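Local atomic coordinates of dephospho-CoA kinase (Mycobacterium paratuberculosis, PDB entry 6N39), a protein that probably catalyses the last step of coenzyme A biosynthesis, using ATP to phosphorylate the 3'-hydroxyl group of dephospho-CoA. Residues 135-140 / 174-179; 262-267 / 370-375; 271-276 / 349-354; 298-303 / 327-332. All blocks are in the same frame, centred on the assembly; numbering follows the deposited sequence. Where two conformers were deposited one is given.

Contact 1: residues 135-140 / 174-179; sequences VVIVYA and RAVADI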
loop_
_atom_site.group_PDB
_atom_site.type_symbol
_atom_site.label_atom_id
_atom_site.label_comp_id
_atom_site.label_asym_id
_atom_site.label_seq_id
_atom_site.Cartn_x
_atom_site.Cartn_y
_atom_site.Cartn_z
ATOM N N VAL A 135 -0.517 -2.263 5.707
ATOM C CA VAL A 135 -1.582 -2.071 6.681
ATOM C C VAL A 135 -2.060 -3.441 7.158
ATOM O O VAL A 135 -2.371 -4.319 6.339
ATOM C CB VAL A 135 -2.749 -1.247 6.092
ATOM C CG1 VAL A 135 -3.903 -1.137 7.085
ATOM C CG2 VAL A 135 -2.281 0.179 5.701
ATOM N N VAL A 136 -2.105 -3.618 8.481
ATOM C CA VAL A 136 -2.617 -4.827 9.126
ATOM C C VAL A 136 -3.931 -4.484 9.815
ATOM O O VAL A 136 -4.005 -3.520 10.589
ATOM C CB VAL A 136 -1.619 -5.394 10.150
ATOM C CG1 VAL A 136 -2.156 -6.700 10.754
ATOM C CG2 VAL A 136 -0.303 -5.633 9.498
ATOM N N ILE A 137 -4.969 -5.258 9.543
ATOM C CA ILE A 137 -6.249 -5.037 10.201
ATOM C C ILE A 137 -6.684 -6.344 10.836
ATOM O O ILE A 137 -6.671 -7.390 10.177
ATOM C CB ILE A 137 -7.308 -4.501 9.226
ATOM C CG1 ILE A 137 -6.748 -3.266 8.508
ATOM C CG2 ILE A 137 -8.582 -4.167 9.978
ATOM C CD1 ILE A 137 -7.746 -2.483 7.709
ATOM N N VAL A 138 -7.032 -6.292 12.125
ATOM C CA VAL A 138 -7.497 -7.462 12.855
ATOM C C VAL A 138 -9.017 -7.441 12.856
ATOM O O VAL A 138 -9.633 -6.368 12.903
ATOM C CB VAL A 138 -6.913 -7.507 14.285
ATOM C CG1 VAL A 138 -7.330 -6.294 15.104
ATOM C CG2 VAL A 138 -7.330 -8.768 14.979
ATOM N N TYR A 139 -9.628 -8.618 12.743
ATOM C CA TYR A 139 -11.080 -8.719 12.795
ATOM C C TYR A 139 -11.458 -9.969 13.577
ATOM O O TYR A 139 -10.606 -10.792 13.922
ATOM C CB TYR A 139 -11.707 -8.743 11.389
ATOM C CG TYR A 139 -11.389 -10.000 10.608
ATOM C CD1 TYR A 139 -10.174 -10.133 9.957
ATOM C CD2 TYR A 139 -12.305 -11.058 10.532
ATOM C CE1 TYR A 139 -9.862 -11.277 9.246
ATOM C CE2 TYR A 139 -12.004 -12.212 9.821
ATOM C CZ TYR A 139 -10.777 -12.310 9.175
ATOM O OH TYR A 139 -10.448 -13.440 8.455
ATOM N N ALA A 140 -12.753 -10.106 13.853
ATOM C CA ALA A 140 -13.269 -11.231 14.617
ATOM C C ALA A 140 -14.765 -11.338 14.376
ATOM O O ALA A 140 -15.424 -10.341 14.062
ATOM C CB ALA A 140 -12.993 -11.077 16.118
ATOM N N ARG A 174 -11.564 -4.615 4.846
ATOM C CA ARG A 174 -10.916 -5.589 3.975
ATOM C C ARG A 174 -10.364 -4.912 2.733
ATOM O O ARG A 174 -9.272 -5.252 2.263
ATOM C CB ARG A 174 -11.910 -6.685 3.588
ATOM C CG ARG A 174 -11.316 -7.804 2.762
ATOM C CD ARG A 174 -10.228 -8.448 3.564
ATOM N NE ARG A 174 -9.412 -9.407 2.825
ATOM C CZ ARG A 174 -8.233 -9.123 2.281
ATOM N NH1 ARG A 174 -7.727 -7.896 2.367
ATOM N NH2 ARG A 174 -7.561 -10.077 1.652
ATOM N N ALA A 175 -11.088 -3.916 2.213
ATOM C CA ALA A 175 -10.635 -3.238 1.003
ATOM C C ALA A 175 -9.250 -2.607 1.167
ATOM O O ALA A 175 -8.502 -2.506 0.187
ATOM C CB ALA A 175 -11.675 -2.188 0.578
ATOM N N VAL A 176 -8.871 -2.192 2.379
ATOM C CA VAL A 176 -7.613 -1.477 2.559
ATOM C C VAL A 176 -6.605 -2.259 3.410
ATOM O O VAL A 176 -5.572 -1.716 3.788
ATOM C CB VAL A 176 -7.850 -0.065 3.135
ATOM C CG1 VAL A 176 -8.643 0.818 2.132
ATOM C CG2 VAL A 176 -8.611 -0.133 4.459
ATOM N N ALA A 177 -6.863 -3.527 3.701
ATOM C CA ALA A 177 -5.936 -4.328 4.498
ATOM C C ALA A 177 -4.954 -5.078 3.597
ATOM O O ALA A 177 -5.364 -5.897 2.765
ATOM C CB ALA A 177 -6.691 -5.332 5.368
ATOM N N ASP A 178 -3.656 -4.831 3.789
ATOM C CA ASP A 178 -2.668 -5.713 3.167
ATOM C C ASP A 178 -2.636 -7.054 3.868
ATOM O O ASP A 178 -2.442 -8.096 3.227
ATOM C CB ASP A 178 -1.286 -5.079 3.200
ATOM C CG ASP A 178 -1.244 -3.784 2.429
ATOM O OD1 ASP A 178 -1.245 -3.844 1.185
ATOM O OD2 ASP A 178 -1.287 -2.710 3.065
ATOM N N ILE A 179 -2.816 -7.044 5.187
ATOM C CA ILE A 179 -2.854 -8.267 5.982
ATOM C C ILE A 179 -4.147 -8.249 6.787
ATOM O O ILE A 179 -4.409 -7.298 7.533
ATOM C CB ILE A 179 -1.628 -8.397 6.896
ATOM C CG1 ILE A 179 -0.345 -8.482 6.043
ATOM C CG2 ILE A 179 -1.766 -9.614 7.779
ATOM C CD1 ILE A 179 0.934 -8.266 6.821
#

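Contact 2: residues 262-267 / 370-375; sequences PDFAAK and DYLAVK. With ACT (acetate ion), chain G; ACT (acetate ion), chain C.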
loop_
_atom_site.group_PDB
_atom_site.type_symbol
_atom_site.label_atom_id
_atom_site.label_comp_id
_atom_site.label_asym_id
_atom_site.label_seq_id
_atom_site.Cartn_x
_atom_site.Cartn_y
_atom_site.Cartn_z
ATOM N N PRO A 262 -10.819 -17.118 -16.144
ATOM C CA PRO A 262 -10.179 -18.306 -15.549
ATOM C C PRO A 262 -9.382 -19.138 -16.542
ATOM O O PRO A 262 -8.494 -19.893 -16.124
ATOM C CB PRO A 262 -11.366 -19.097 -14.978
ATOM C CG PRO A 262 -12.563 -18.594 -15.727
ATOM C CD PRO A 262 -12.284 -17.148 -16.001
ATOM N N ASP A 263 -9.667 -19.030 -17.838
ATOM C CA ASP A 263 -8.908 -19.750 -18.850
ATOM C C ASP A 263 -7.624 -19.030 -19.246
ATOM O O ASP A 263 -6.870 -19.563 -20.068
ATOM C CB ASP A 263 -9.781 -19.986 -20.084
ATOM C CG ASP A 263 -11.038 -20.787 -19.767
ATOM O OD1 ASP A 263 -10.950 -21.783 -19.015
ATOM O OD2 ASP A 263 -12.121 -20.417 -20.268
ATOM N N PHE A 264 -7.371 -17.841 -18.692
ATOM C CA PHE A 264 -6.133 -17.100 -18.880
ATOM C C PHE A 264 -5.145 -17.487 -17.771
ATOM O O PHE A 264 -5.429 -18.347 -16.932
ATOM C CB PHE A 264 -6.433 -15.597 -18.905
ATOM C CG PHE A 264 -5.301 -14.739 -19.423
ATOM C CD1 PHE A 264 -4.830 -14.885 -20.719
ATOM C CD2 PHE A 264 -4.724 -13.774 -18.613
ATOM C CE1 PHE A 264 -3.795 -14.095 -21.194
ATOM C CE2 PHE A 264 -3.685 -12.977 -19.079
ATOM C CZ PHE A 264 -3.220 -13.139 -20.371
ATOM N N ALA A 265 -3.975 -16.844 -17.751
ATOM C CA ALA A 265 -2.926 -17.175 -16.792
ATOM C C ALA A 265 -1.838 -16.118 -16.859
ATOM O O ALA A 265 -1.597 -15.529 -17.919
ATOM C CB ALA A 265 -2.332 -18.567 -17.069
ATOM N N ALA A 266 -1.180 -15.888 -15.722
ATOM C CA ALA A 266 -0.181 -14.832 -15.644
ATOM C C ALA A 266 0.772 -15.116 -14.495
ATOM O O ALA A 266 0.453 -15.861 -13.566
ATOM C CB ALA A 266 -0.824 -13.454 -15.458
ATOM N N LYS A 267 1.957 -14.520 -14.585
ATOM C CA LYS A 267 2.886 -14.502 -13.465
ATOM C C LYS A 267 2.294 -13.655 -12.333
ATOM O O LYS A 267 1.645 -12.635 -12.582
ATOM C CB LYS A 267 4.219 -13.938 -13.956
ATOM C CG LYS A 267 5.429 -14.210 -13.102
ATOM C CD LYS A 267 6.645 -13.496 -13.698
ATOM C CE LYS A 267 7.818 -13.459 -12.726
ATOM N NZ LYS A 267 8.814 -12.411 -13.099
ATOM N N ASP A 370 -3.358 -15.794 -28.304
ATOM C CA ASP A 370 -1.988 -15.846 -28.816
ATOM C C ASP A 370 -0.983 -15.581 -27.704
ATOM O O ASP A 370 0.015 -16.306 -27.557
ATOM C CB ASP A 370 -1.790 -14.820 -29.933
ATOM C CG ASP A 370 -2.432 -15.230 -31.231
ATOM O OD1 ASP A 370 -2.892 -16.386 -31.341
ATOM O OD2 ASP A 370 -2.475 -14.382 -32.149
ATOM N N TYR A 371 -1.228 -14.531 -26.916
ATOM C CA TYR A 371 -0.307 -14.167 -25.844
ATOM C C TYR A 371 -0.209 -15.279 -24.812
ATOM O O TYR A 371 0.889 -15.624 -24.356
ATOM C CB TYR A 371 -0.766 -12.856 -25.195
ATOM C CG TYR A 371 0.194 -12.266 -24.189
ATOM C CD1 TYR A 371 1.567 -12.432 -24.326
ATOM C CD2 TYR A 371 -0.273 -11.538 -23.099
ATOM C CE1 TYR A 371 2.455 -11.887 -23.406
ATOM C CE2 TYR A 371 0.607 -10.985 -22.169
ATOM C CZ TYR A 371 1.972 -11.165 -22.335
ATOM O OH TYR A 371 2.859 -10.629 -21.428
ATOM N N LEU A 372 -1.353 -15.857 -24.436
ATOM C CA LEU A 372 -1.348 -16.953 -23.478
ATOM C C LEU A 372 -0.527 -18.129 -23.990
ATOM O O LEU A 372 0.240 -18.737 -23.230
ATOM C CB LEU A 372 -2.774 -17.390 -23.169
ATOM C CG LEU A 372 -2.828 -18.578 -22.208
ATOM C CD1 LEU A 372 -2.220 -18.193 -20.866
ATOM C CD2 LEU A 372 -4.243 -19.072 -22.032
ATOM N N ALA A 373 -0.673 -18.467 -25.275
ATOM C CA ALA A 373 0.085 -19.595 -25.811
ATOM C C ALA A 373 1.582 -19.309 -25.780
ATOM O O ALA A 373 2.389 -20.199 -25.460
ATOM C CB ALA A 373 -0.376 -19.923 -27.232
ATOM N N VAL A 374 1.972 -18.071 -26.095
ATOM C CA VAL A 374 3.384 -17.708 -25.993
ATOM C C VAL A 374 3.870 -17.875 -24.557
ATOM O O VAL A 374 4.958 -18.418 -24.313
ATOM C CB VAL A 374 3.622 -16.272 -26.494
ATOM C CG1 VAL A 374 5.033 -15.839 -26.150
ATOM C CG2 VAL A 374 3.402 -16.178 -27.997
ATOM N N LYS A 375 3.072 -17.409 -23.588
ATOM C CA LYS A 375 3.473 -17.512 -22.188
ATOM C C LYS A 375 3.634 -18.963 -21.759
ATOM O O LYS A 375 4.582 -19.302 -21.043
ATOM C CB LYS A 375 2.462 -16.802 -21.283
ATOM C CG LYS A 375 2.446 -15.289 -21.421
ATOM C CD LYS A 375 2.074 -14.634 -20.108
ATOM C CE LYS A 375 0.690 -14.038 -20.139
ATOM N NZ LYS A 375 0.332 -13.478 -18.803
HETATM C C ACT G . 3.465 -12.613 -17.529
HETATM O O ACT G . 4.376 -13.330 -18.065
HETATM O OXT ACT G . 2.343 -12.962 -17.009
HETATM C CH3 ACT G . 3.747 -11.069 -17.507
HETATM C C ACT C . 2.561 -8.289 -19.019
HETATM O O ACT C . 1.866 -9.188 -19.574
HETATM O OXT ACT C . 2.558 -7.945 -17.808
HETATM C CH3 ACT C . 3.584 -7.504 -19.946
#

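Contact 3: residues 271-276 / 349-354; sequences DIQITV and PGQQFA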
loop_
_atom_site.group_PDB
_atom_site.type_symbol
_atom_site.label_atom_id
_atom_site.label_comp_id
_atom_site.label_asym_id
_atom_site.label_seq_id
_atom_site.Cartn_x
_atom_site.Cartn_y
_atom_site.Cartn_z
ATOM N N ASP A 271 1.942 -5.208 -12.091
ATOM C CA ASP A 271 2.657 -4.107 -12.737
ATOM C C ASP A 271 1.859 -2.819 -12.631
ATOM O O ASP A 271 0.656 -2.800 -12.927
ATOM C CB ASP A 271 2.942 -4.401 -14.211
ATOM C CG ASP A 271 3.926 -5.532 -14.384
ATOM O OD1 ASP A 271 3.493 -6.696 -14.327
ATOM O OD2 ASP A 271 5.123 -5.239 -14.568
ATOM N N ILE A 272 2.555 -1.742 -12.257
ATOM C CA ILE A 272 2.007 -0.398 -12.147
ATOM C C ILE A 272 2.868 0.541 -12.979
ATOM O O ILE A 272 4.093 0.419 -12.978
ATOM C CB ILE A 272 2.010 0.099 -10.686
ATOM C CG1 ILE A 272 1.321 -0.900 -9.754
ATOM C CG2 ILE A 272 1.377 1.493 -10.625
ATOM C CD1 ILE A 272 -0.188 -1.095 -10.061
ATOM N N GLN A 273 2.251 1.506 -13.656
ATOM C CA GLN A 273 3.014 2.565 -14.305
ATOM C C GLN A 273 2.698 3.902 -13.647
ATOM O O GLN A 273 1.530 4.288 -13.550
ATOM C CB GLN A 273 2.708 2.637 -15.808
ATOM C CG GLN A 273 3.478 3.768 -16.494
ATOM C CD GLN A 273 3.269 3.795 -17.987
ATOM O OE1 GLN A 273 4.114 3.309 -18.748
ATOM N NE2 GLN A 273 2.136 4.371 -18.429
ATOM N N ILE A 274 3.739 4.605 -13.210
ATOM C CA ILE A 274 3.656 6.015 -12.848
ATOM C C ILE A 274 4.114 6.829 -14.051
ATOM O O ILE A 274 5.255 6.666 -14.523
ATOM C CB ILE A 274 4.530 6.330 -11.623
ATOM C CG1 ILE A 274 4.136 5.455 -10.419
ATOM C CG2 ILE A 274 4.444 7.816 -11.289
ATOM C CD1 ILE A 274 5.097 5.623 -9.226
ATOM N N THR A 275 3.236 7.705 -14.549
ATOM C CA THR A 275 3.587 8.628 -15.617
ATOM C C THR A 275 4.113 9.922 -15.007
ATOM O O THR A 275 3.447 10.518 -14.156
ATOM C CB THR A 275 2.368 8.913 -16.511
ATOM O OG1 THR A 275 1.970 7.714 -17.188
ATOM C CG2 THR A 275 2.708 9.952 -17.553
ATOM N N VAL A 276 5.310 10.346 -15.426
ATOM C CA VAL A 276 5.927 11.573 -14.924
ATOM C C VAL A 276 6.177 12.501 -16.100
ATOM O O VAL A 276 6.004 12.130 -17.260
ATOM C CB VAL A 276 7.241 11.314 -14.150
ATOM C CG1 VAL A 276 6.970 10.441 -12.918
ATOM C CG2 VAL A 276 8.290 10.637 -15.067
ATOM N N PRO A 349 6.991 6.570 -26.140
ATOM C CA PRO A 349 6.384 5.321 -26.649
ATOM C C PRO A 349 6.158 4.238 -25.598
ATOM O O PRO A 349 5.124 3.559 -25.649
ATOM C CB PRO A 349 7.375 4.857 -27.735
ATOM C CG PRO A 349 8.633 5.659 -27.495
ATOM C CD PRO A 349 8.199 6.953 -26.889
ATOM N N GLY A 350 7.085 4.029 -24.657
ATOM C CA GLY A 350 6.852 2.994 -23.649
ATOM C C GLY A 350 5.699 3.335 -22.715
ATOM O O GLY A 350 4.909 2.459 -22.325
ATOM N N GLN A 351 5.588 4.615 -22.348
ATOM C CA GLN A 351 4.461 5.106 -21.546
ATOM C C GLN A 351 3.125 4.873 -22.245
ATOM O O GLN A 351 2.130 4.488 -21.614
ATOM C CB GLN A 351 4.678 6.599 -21.258
ATOM C CG GLN A 351 3.704 7.246 -20.255
ATOM C CD GLN A 351 2.453 7.793 -20.931
ATOM O OE1 GLN A 351 2.468 8.109 -22.125
ATOM N NE2 GLN A 351 1.370 7.924 -20.166
ATOM N N GLN A 352 3.074 5.107 -23.556
ATOM C CA GLN A 352 1.817 4.913 -24.277
ATOM C C GLN A 352 1.499 3.430 -24.429
ATOM O O GLN A 352 0.359 3.002 -24.209
ATOM C CB GLN A 352 1.911 5.596 -25.639
ATOM C CG GLN A 352 2.180 7.094 -25.526
ATOM C CD GLN A 352 0.900 7.877 -25.499
ATOM O OE1 GLN A 352 0.144 7.850 -26.468
ATOM N NE2 GLN A 352 0.626 8.569 -24.382
ATOM N N PHE A 353 2.513 2.632 -24.772
ATOM C CA PHE A 353 2.301 1.217 -25.038
ATOM C C PHE A 353 1.829 0.469 -23.794
ATOM O O PHE A 353 1.014 -0.454 -23.906
ATOM C CB PHE A 353 3.591 0.587 -25.585
ATOM C CG PHE A 353 3.418 -0.841 -26.002
ATOM C CD1 PHE A 353 2.353 -1.206 -26.836
ATOM C CD2 PHE A 353 4.303 -1.824 -25.561
ATOM C CE1 PHE A 353 2.174 -2.524 -27.224
ATOM C CE2 PHE A 353 4.144 -3.143 -25.964
ATOM C CZ PHE A 353 3.074 -3.500 -26.795
ATOM N N ALA A 354 2.330 0.832 -22.604
ATOM C CA ALA A 354 1.891 0.119 -21.399
ATOM C C ALA A 354 0.378 0.242 -21.189
ATOM O O ALA A 354 -0.281 -0.713 -20.745
ATOM C CB ALA A 354 2.652 0.631 -20.167
#

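Contact 4: residues 298-303 / 327-332; sequences EHITAD and KRIHAS. With ACT (acetate ion), chain E.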
loop_
_atom_site.group_PDB
_atom_site.type_symbol
_atom_site.label_atom_id
_atom_site.label_comp_id
_atom_site.label_asym_id
_atom_site.label_seq_id
_atom_site.Cartn_x
_atom_site.Cartn_y
_atom_site.Cartn_z
ATOM N N GLU A 298 18.666 -0.319 -9.956
ATOM C CA GLU A 298 19.514 0.796 -10.362
ATOM C C GLU A 298 19.994 0.668 -11.809
ATOM O O GLU A 298 20.186 1.690 -12.481
ATOM C CB GLU A 298 20.702 0.915 -9.396
ATOM C CG GLU A 298 21.167 2.350 -9.138
ATOM C CD GLU A 298 20.056 3.283 -8.617
ATOM O OE1 GLU A 298 19.268 2.888 -7.726
ATOM O OE2 GLU A 298 19.982 4.427 -9.112
ATOM N N HIS A 299 20.177 -0.553 -12.317
ATOM C CA HIS A 299 20.771 -0.735 -13.639
ATOM C C HIS A 299 19.760 -1.087 -14.725
ATOM O O HIS A 299 20.141 -1.692 -15.735
ATOM C CB HIS A 299 21.852 -1.803 -13.579
ATOM C CG HIS A 299 22.890 -1.515 -12.549
ATOM N ND1 HIS A 299 23.824 -0.515 -12.702
ATOM C CD2 HIS A 299 23.115 -2.061 -11.331
ATOM C CE1 HIS A 299 24.598 -0.473 -11.633
ATOM N NE2 HIS A 299 24.187 -1.400 -10.785
ATOM N N ILE A 300 18.490 -0.751 -14.542
ATOM C CA ILE A 300 17.501 -0.857 -15.614
ATOM C C ILE A 300 17.033 0.557 -15.925
ATOM O O ILE A 300 16.367 1.195 -15.098
ATOM C CB ILE A 300 16.320 -1.764 -15.244
ATOM C CG1 ILE A 300 16.819 -3.159 -14.844
ATOM C CG2 ILE A 300 15.344 -1.870 -16.432
ATOM C CD1 ILE A 300 15.706 -4.117 -14.478
ATOM N N THR A 301 17.397 1.059 -17.110
ATOM C CA THR A 301 17.093 2.431 -17.485
ATOM C C THR A 301 16.396 2.552 -18.839
ATOM O O THR A 301 16.268 3.669 -19.352
ATOM C CB THR A 301 18.376 3.276 -17.486
ATOM O OG1 THR A 301 19.386 2.614 -18.261
ATOM C CG2 THR A 301 18.885 3.463 -16.058
ATOM N N ALA A 302 15.923 1.449 -19.422
ATOM C CA ALA A 302 15.180 1.505 -20.680
ATOM C C ALA A 302 14.375 0.221 -20.839
ATOM O O ALA A 302 14.675 -0.795 -20.208
ATOM C CB ALA A 302 16.109 1.699 -21.893
ATOM N N ASP A 303 13.312 0.298 -21.653
ATOM C CA ASP A 303 12.669 -0.884 -22.223
ATOM C C ASP A 303 13.422 -1.318 -23.488
ATOM O O ASP A 303 14.323 -0.628 -23.975
ATOM C CB ASP A 303 11.195 -0.596 -22.570
ATOM C CG ASP A 303 10.333 -0.277 -21.336
ATOM O OD1 ASP A 303 10.295 -1.092 -20.389
ATOM O OD2 ASP A 303 9.693 0.793 -21.316
ATOM N N LYS A 327 13.548 4.879 -19.042
ATOM C CA LYS A 327 12.591 4.817 -17.943
ATOM C C LYS A 327 13.354 4.610 -16.638
ATOM O O LYS A 327 14.590 4.502 -16.616
ATOM C CB LYS A 327 11.576 3.684 -18.167
ATOM C CG LYS A 327 12.182 2.274 -18.033
ATOM C CD LYS A 327 11.087 1.184 -18.097
ATOM C CE LYS A 327 11.604 -0.180 -17.638
ATOM N NZ LYS A 327 10.525 -1.217 -17.686
ATOM N N ARG A 328 12.603 4.560 -15.538
ATOM C CA ARG A 328 13.107 3.965 -14.303
ATOM C C ARG A 328 12.161 2.835 -13.902
ATOM O O ARG A 328 11.034 2.748 -14.394
ATOM C CB ARG A 328 13.237 5.003 -13.156
ATOM C CG ARG A 328 14.066 6.258 -13.490
ATOM C CD ARG A 328 15.561 5.987 -13.682
ATOM N NE ARG A 328 16.323 7.213 -14.011
ATOM C CZ ARG A 328 16.780 7.554 -15.222
ATOM N NH1 ARG A 328 16.582 6.771 -16.285
ATOM N NH2 ARG A 328 17.473 8.681 -15.377
ATOM N N ILE A 329 12.620 1.945 -13.021
ATOM C CA ILE A 329 11.756 0.875 -12.530
ATOM C C ILE A 329 12.155 0.550 -11.096
ATOM O O ILE A 329 13.341 0.469 -10.762
ATOM C CB ILE A 329 11.796 -0.381 -13.438
ATOM C CG1 ILE A 329 10.896 -1.512 -12.882
ATOM C CG2 ILE A 329 13.231 -0.861 -13.644
ATOM C CD1 ILE A 329 10.906 -2.832 -13.791
ATOM N N HIS A 330 11.151 0.451 -10.236
ATOM C CA HIS A 330 11.286 0.031 -8.853
ATOM C C HIS A 330 10.518 -1.271 -8.689
ATOM O O HIS A 330 9.734 -1.666 -9.559
ATOM C CB HIS A 330 10.708 1.082 -7.889
ATOM C CG HIS A 330 11.379 2.420 -7.948
ATOM N ND1 HIS A 330 11.898 3.032 -6.828
ATOM C CD2 HIS A 330 11.585 3.278 -8.979
ATOM C CE1 HIS A 330 12.419 4.200 -7.169
ATOM N NE2 HIS A 330 12.226 4.380 -8.463
ATOM N N ALA A 331 10.695 -1.922 -7.544
ATOM C CA ALA A 331 9.836 -3.068 -7.259
ATOM C C ALA A 331 9.628 -3.173 -5.758
ATOM O O ALA A 331 10.397 -2.624 -4.966
ATOM C CB ALA A 331 10.409 -4.387 -7.807
ATOM N N SER A 332 8.580 -3.898 -5.370
ATOM C CA SER A 332 8.267 -3.994 -3.947
ATOM C C SER A 332 9.301 -4.847 -3.233
ATOM O O SER A 332 9.783 -5.841 -3.774
ATOM C CB SER A 332 6.876 -4.584 -3.730
ATOM O OG SER A 332 6.635 -4.752 -2.346
HETATM C C ACT E . 18.580 8.724 -18.632
HETATM O O ACT E . 18.152 7.527 -18.677
HETATM O OXT ACT E . 18.580 9.538 -17.652
HETATM C CH3 ACT E . 19.186 9.278 -19.998
HETATM O O HOH W 1 15.725 2.141 -12.711
#

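Contact 1: residues 135-140 / 174-179
V135 and I137 pair through their backbones with D178 and I179, as neighbouring parallel strands do. The carbonyl of V135 receives the amide of I179 (I179 N to V135 O, 3.0 Å) and a weak second bond from the amide of D178. Two residues on, N of I137 donates to I179 O at 2.9 Å. The carboxylate of D178 turns back to the start of the strand: its CG lies beside its own backbone N (chi1 -62°), which brings OD2 to V135 N at 2.8 Å, met on the anti side. V136 and I179 share one face of the sheet, CG2 of the valine lying 4.0 Å from CD1 of the isoleucine. On the other face CG1 of I137 rests 3.8 Å from CB of A177, and its CD1 reaches CG2 of V176. Further out, R238 forms a salt bridge with D178 OD1, and I137 also touches T15 of strand 10-16, the strand that leads into the predicted ATP-binding loop. Strand 179-182 is thus added at the edge of the parallel sheet of a P-loop kinase. With one carboxylate oxygen on a strand amide and the other on an arginine, D178 is probably held as an anion.

Contact 2: residues 262-267 / 370-375
D263 meets the helix through its backbone: its carbonyl O lies 3.3 Å from CD2 of L372. The ring of F264 then reaches in over the helix, because CG stands anti to the backbone N (chi1 -166°). Its CE1 comes within 4.0 Å of CB of L372, the two side chains running antiparallel alongside each other, while Y371 CD2 approaches the ring at its edge. A265 adds a methyl contact, CB to L372 CD1 at 3.8 Å, and offers its carbonyl to the lysine: K375 NZ donates a hydrogen bond to A265 O at 3.0 Å, in the carbonyl plane and on a lone pair. To get there K375 bends at chi2 and chi3, which lays its CE over one face of the Y371 ring, toward its rim. A266 packs CB against the same ammonium group. At K267 the backbone amide and K375 NZ share OXT of an acetate, probably from the crystallisation liquor, 2.7 Å from NZ; S255 adds a further hydrogen bond to the lysine. Within the UPF0157 region, the contact sets the loop leading into the short strand 266-267, which pairs with strand 221-222, against helix 365-382, while helix 386-411 packs on K375 and Y371 stacks on its W396.

Contact 3: residues 271-276 / 349-354
Q351 carries most of the contact, meeting Q273 with its backbone and T275 with its side chain. Its carbonyl O accepts Q273 NE2 at 3.2 Å, on a lone pair and in the carbonyl plane; the acceptor also lies close to the amide plane of Q273, and the bond is nearly straight. Q273 spans the gap from strand to helix because its chain is fully extended, with CG anti to the backbone N (chi1 179°). The side chain of Q351 bends at chi2 and turns toward the strand, where its NE2 donates to T275 OG1 at 3.0 Å; CG2 of the threonine packs beside the same nitrogen. The two glutamine side chains cross at about a right angle, yet their amide planes are only 20° apart. At the other end of its amide, Q351 OE1 takes the amide of G347 and, at 2.9 Å, Q352 NE2, so that both ends of this amide are engaged and its rotation is fixed. Nearly one turn later, the methyl of A354 sits 3.4 Å from Q273 OE1, an oxygen that also accepts a hydrogen bond from R344 on the neighbouring strand 339-345. The segment axes are 9.8 Å apart at closest approach, at 136° between their directions. Helix 349-363 thus packs on one face of the mixed sheet of the GrpB-like part, a helix-on-sheet layer joined here by buried amides in place of a purely apolar seam.

Contact 4: residues 298-303 / 327-332
The backbones come closest at A302 and K327, whose CA atoms are 5.0 Å apart, and T301 and K327 bond there. The amide N of K327 donates to T301 O at 3.0 Å, but from well above the carbonyl plane, with the donor 63° out of it. CA of T301 in turn makes a CA-H...O contact with K327 O. One residue back in the loop and two on in the strand, a water donates to I300 O at 2.6 Å and accepts from I329 N. The loop is therefore tied to the start of strand 328-331 by one direct bond and one bridged bond. Among the side chains, K327 and D303 carry the polar contact. CG of K327 stands between the backbone N and the carbonyl carbon (chi1 70°), and from there the extended chain runs past A302 to a salt bridge, NZ to D303 OD1 at 2.7 Å, met on the syn side and 28° out of the carboxylate plane. The CG2 methyl of I329 packs on the branched CB of I300, at 3.6 Å, and on its CG2. R328 folds back so that NH1 reaches K327 O at 3.0 Å, while NH1 and NH2 bind the two oxygens of an acetate, again probably from the crystallisation liquor, and NE forms a salt bridge with D283. R344 takes the other oxygen of D303, and H342 ND1 is hydrogen-bonded to K327 NZ. Lying between a lysine and an arginine, the D303 carboxylate is probably kept ionised, and its negative charge would offset the closeness of the two cationic groups.

From the N terminus, contact 1 comes first: it closes a largely helical loop of 33 residues within the kinase part, joining strand 135-139 to the edge strand 179-182, and ends before the others begin. The remaining three lie in the UPF0157 region and are nested. Contact 2 closes the widest loop, from 262-267 to helix 365-382; contact 3 lies inside it, from strand 270-276 to helix 349-363; and contact 4 lies inside contact 3, between a loop and strand 328-331. Contacts 3 and 4 reach the same mixed sheet and touch at G350 and D303, whereas contact 1 remains about 9 Å from contact 4 at their nearest atoms.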